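Local atomic coordinates of serpin-ZX (Arabidopsis thaliana, PDB entry 3LE2), a protein that inhibits proteases such as metacaspase-9 and RD21A by offering its reactive centre loop for cleavage and trapping the enzyme covalently, thereby restraining programmed cell death. Residues I34-L44 with N326-E334. Residues are numbered along the deposited sequence; the frame is centred on the assembly and turned at random. Where two conformers were deposited one is given.
Sequences IFSPASINVVL and NIFHKACIE
The imidazole of H329 meets I40 on one face and F35 at its edge. CD1 of I40 sits above that face, shifted toward the rim, 4.3 Å from the ring centroid in a CH-pi contact, while CA of F35 lies close to the ring plane. With chi1 of H329 at 178°, CG is anti to the backbone N and the ring reaches across to the start of the helix. There NE2 of H329 accepts a hydrogen bond from the backbone N of S36, 3.0 Å long and nearly straight (171°), although the donor stands 28° out of the ring plane. CB of S39 approaches CE1 of H329 obliquely at 3.7 Å. ND1 has a weak hydrogen bond to N171, so both ring nitrogens are engaged: a buried polar side chain is tolerated in an apolar core when its polar atoms are paired. S36 is also the N-cap: its OG accepts from S39 N (3.2 Å) and is hydrogen-bonded to L383 O.

CB of A331 packs against CA of F35 (3.9 Å), CG1 of V43 meets CG2 of I327 at 3.9 Å, and I34 crosses I333 at about a right angle, CG1 to CB 3.9 Å.

Residues 37-44 run nearly antiparallel over 326-334 in the serpin shutter region, where helix 37-49 underlies sheet A. Strands 167-176 and 326-335 are paired here, consistent with the native stressed state; in other serpins they part when the cleaved reactive centre loop inserts. Strand 277-289 also flanks 326-335, strand 33-35 pairs with 382-388, and helix 5-25 packs against F35 and P37.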
loop_
_atom_site.group_PDB
_atom_site.type_symbol
_atom_site.label_atom_id
_atom_site.label_comp_id
_atom_site.label_asym_id
_atom_site.label_seq_id
_atom_site.Cartn_x
_atom_site.Cartn_y
_atom_site.Cartn_z
ATOM N N ILE A 34 -3.947 4.864 4.546
ATOM C CA ILE A 34 -3.727 3.986 3.387
ATOM C C ILE A 34 -2.303 4.244 2.910
ATOM O O ILE A 34 -1.891 5.393 2.840
ATOM C CB ILE A 34 -4.726 4.245 2.234
ATOM C CG1 ILE A 34 -4.595 3.179 1.146
ATOM C CG2 ILE A 34 -4.532 5.636 1.633
ATOM C CD1 ILE A 34 -5.101 1.801 1.561
ATOM N N PHE A 35 -1.540 3.186 2.623
ATOM C CA PHE A 35 -0.197 3.359 2.062
ATOM C C PHE A 35 0.236 2.119 1.296
ATOM O O PHE A 35 -0.316 1.055 1.492
ATOM C CB PHE A 35 0.818 3.680 3.162
ATOM C CG PHE A 35 1.230 2.479 3.978
ATOM C CD1 PHE A 35 0.441 2.034 5.024
ATOM C CD2 PHE A 35 2.406 1.808 3.697
ATOM C CE1 PHE A 35 0.813 0.918 5.791
ATOM C CE2 PHE A 35 2.791 0.695 4.444
ATOM C CZ PHE A 35 1.993 0.245 5.495
ATOM N N SER A 36 1.232 2.258 0.429
ATOM C CA SER A 36 1.697 1.133 -0.364
ATOM C C SER A 36 3.054 0.598 0.110
ATOM O O SER A 36 4.091 1.220 -0.121
ATOM C CB SER A 36 1.777 1.524 -1.844
ATOM O OG SER A 36 2.409 0.508 -2.596
ATOM N N PRO A 37 3.047 -0.566 0.771
ATOM C CA PRO A 37 4.270 -1.214 1.265
ATOM C C PRO A 37 5.210 -1.565 0.110
ATOM O O PRO A 37 6.421 -1.441 0.240
ATOM C CB PRO A 37 3.750 -2.506 1.918
ATOM C CG PRO A 37 2.297 -2.288 2.138
ATOM C CD PRO A 37 1.835 -1.342 1.078
ATOM N N ALA A 38 4.646 -2.014 -1.006
ATOM C CA ALA A 38 5.420 -2.283 -2.205
ATOM C C ALA A 38 6.219 -1.068 -2.641
ATOM O O ALA A 38 7.413 -1.177 -2.911
ATOM C CB ALA A 38 4.510 -2.740 -3.326
ATOM N N SER A 39 5.561 0.091 -2.707
ATOM C CA SER A 39 6.232 1.337 -3.084
ATOM C C SER A 39 7.293 1.742 -2.071
ATOM O O SER A 39 8.353 2.261 -2.434
ATOM C CB SER A 39 5.223 2.482 -3.215
ATOM O OG SER A 39 4.125 2.076 -4.000
ATOM N N ILE A 40 6.997 1.548 -0.795
ATOM C CA ILE A 40 7.980 1.881 0.223
ATOM C C ILE A 40 9.213 1.013 0.004
ATOM O O ILE A 40 10.348 1.492 0.058
ATOM C CB ILE A 40 7.451 1.609 1.644
ATOM C CG1 ILE A 40 6.210 2.456 1.938
ATOM C CG2 ILE A 40 8.549 1.897 2.674
ATOM C CD1 ILE A 40 6.518 3.908 2.041
ATOM N N ASN A 41 8.975 -0.275 -0.228
ATOM C CA ASN A 41 10.061 -1.246 -0.377
ATOM C C ASN A 41 10.848 -1.028 -1.661
ATOM O O ASN A 41 12.041 -1.340 -1.718
ATOM C CB ASN A 41 9.536 -2.687 -0.274
ATOM C CG ASN A 41 9.123 -3.048 1.149
ATOM O OD1 ASN A 41 9.381 -2.290 2.087
ATOM N ND2 ASN A 41 8.495 -4.200 1.317
ATOM N N VAL A 42 10.176 -0.475 -2.674
ATOM C CA VAL A 42 10.846 -0.018 -3.898
ATOM C C VAL A 42 11.849 1.113 -3.612
ATOM O O VAL A 42 12.955 1.120 -4.146
ATOM C CB VAL A 42 9.842 0.471 -4.946
ATOM C CG1 VAL A 42 10.542 1.357 -5.976
ATOM C CG2 VAL A 42 9.142 -0.703 -5.621
ATOM N N VAL A 43 11.463 2.061 -2.764
ATOM C CA VAL A 43 12.390 3.112 -2.347
ATOM C C VAL A 43 13.587 2.554 -1.562
ATOM O O VAL A 43 14.743 2.904 -1.837
ATOM C CB VAL A 43 11.692 4.197 -1.502
ATOM C CG1 VAL A 43 12.701 5.243 -1.072
ATOM C CG2 VAL A 43 10.578 4.847 -2.295
ATOM N N LEU A 44 13.302 1.695 -0.583
ATOM C CA LEU A 44 14.350 1.088 0.236
ATOM C C LEU A 44 15.324 0.258 -0.611
ATOM O O LEU A 44 16.525 0.248 -0.342
ATOM C CB LEU A 44 13.755 0.264 1.381
ATOM C CG LEU A 44 12.969 1.081 2.412
ATOM C CD1 LEU A 44 12.245 0.175 3.400
ATOM C CD2 LEU A 44 13.879 2.062 3.160
ATOM N N ASN A 326 14.373 12.485 3.712
ATOM C CA ASN A 326 12.952 12.191 3.756
ATOM C C ASN A 326 12.587 11.146 2.734
ATOM O O ASN A 326 13.210 11.036 1.664
ATOM C CB ASN A 326 12.104 13.427 3.422
ATOM C CG ASN A 326 12.601 14.700 4.079
ATOM O OD1 ASN A 326 13.571 15.312 3.630
ATOM N ND2 ASN A 326 11.909 15.125 5.127
ATOM N N ILE A 327 11.539 10.402 3.056
ATOM C CA ILE A 327 10.908 9.531 2.083
ATOM C C ILE A 327 9.429 9.875 2.068
ATOM O O ILE A 327 8.657 9.419 2.918
ATOM C CB ILE A 327 11.121 8.041 2.396
ATOM C CG1 ILE A 327 12.621 7.713 2.414
ATOM C CG2 ILE A 327 10.381 7.168 1.381
ATOM C CD1 ILE A 327 12.934 6.324 2.992
ATOM N N PHE A 328 9.055 10.696 1.090
ATOM C CA PHE A 328 7.683 11.182 0.944
ATOM C C PHE A 328 6.817 10.201 0.161
ATOM O O PHE A 328 7.138 9.849 -0.981
ATOM C CB PHE A 328 7.684 12.556 0.265
ATOM C CG PHE A 328 8.348 13.638 1.082
ATOM C CD1 PHE A 328 9.580 14.165 0.699
ATOM C CD2 PHE A 328 7.739 14.126 2.240
ATOM C CE1 PHE A 328 10.194 15.191 1.450
ATOM C CE2 PHE A 328 8.346 15.133 3.000
ATOM C CZ PHE A 328 9.576 15.666 2.604
ATOM N N HIS A 329 5.726 9.754 0.777
ATOM C CA HIS A 329 4.836 8.786 0.137
ATOM C C HIS A 329 3.383 9.236 0.156
ATOM O O HIS A 329 2.884 9.758 1.154
ATOM C CB HIS A 329 4.957 7.400 0.798
ATOM C CG HIS A 329 4.029 6.370 0.225
ATOM N ND1 HIS A 329 4.181 5.853 -1.047
ATOM C CD2 HIS A 329 2.944 5.749 0.754
ATOM C CE1 HIS A 329 3.223 4.973 -1.281
ATOM N NE2 HIS A 329 2.462 4.886 -0.204
ATOM N N LYS A 330 2.703 9.010 -0.956
ATOM C CA LYS A 330 1.297 9.323 -1.047
ATOM C C LYS A 330 0.535 8.196 -1.737
ATOM O O LYS A 330 1.005 7.615 -2.727
ATOM C CB LYS A 330 1.088 10.638 -1.804
ATOM C CG LYS A 330 -0.383 11.081 -1.924
ATOM C CD LYS A 330 -0.814 11.984 -0.775
ATOM C CE LYS A 330 -1.671 13.134 -1.284
ATOM N NZ LYS A 330 -1.761 14.258 -0.316
ATOM N N ALA A 331 -0.652 7.922 -1.205
ATOM C CA ALA A 331 -1.529 6.896 -1.702
ATOM C C ALA A 331 -2.965 7.377 -1.547
ATOM O O ALA A 331 -3.252 8.245 -0.722
ATOM C CB ALA A 331 -1.318 5.629 -0.897
ATOM N N CYS A 332 -3.876 6.818 -2.332
ATOM C CA CYS A 332 -5.296 7.099 -2.127
ATOM C C CYS A 332 -6.111 5.835 -2.385
ATOM O O CYS A 332 -5.659 4.926 -3.077
ATOM C CB CYS A 332 -5.774 8.223 -3.044
ATOM S SG CYS A 332 -5.735 7.733 -4.758
ATOM N N ILE A 333 -7.311 5.786 -1.821
ATOM C CA ILE A 333 -8.159 4.611 -1.932
ATOM C C ILE A 333 -9.605 5.047 -2.018
ATOM O O ILE A 333 -9.970 6.147 -1.587
ATOM C CB ILE A 333 -7.956 3.609 -0.768
ATOM C CG1 ILE A 333 -8.612 2.262 -1.098
ATOM C CG2 ILE A 333 -8.491 4.179 0.540
ATOM C CD1 ILE A 333 -8.005 1.547 -2.305
ATOM N N GLU A 334 -10.425 4.196 -2.612
ATOM C CA GLU A 334 -11.837 4.494 -2.741
ATOM C C GLU A 334 -12.640 3.219 -2.821
ATOM O O GLU A 334 -12.245 2.262 -3.494
ATOM C CB GLU A 334 -12.095 5.328 -3.983
ATOM C CG GLU A 334 -13.560 5.416 -4.329
ATOM C CD GLU A 334 -13.821 6.338 -5.502
ATOM O OE1 GLU A 334 -12.914 6.506 -6.351
ATOM O OE2 GLU A 334 -14.938 6.895 -5.571
#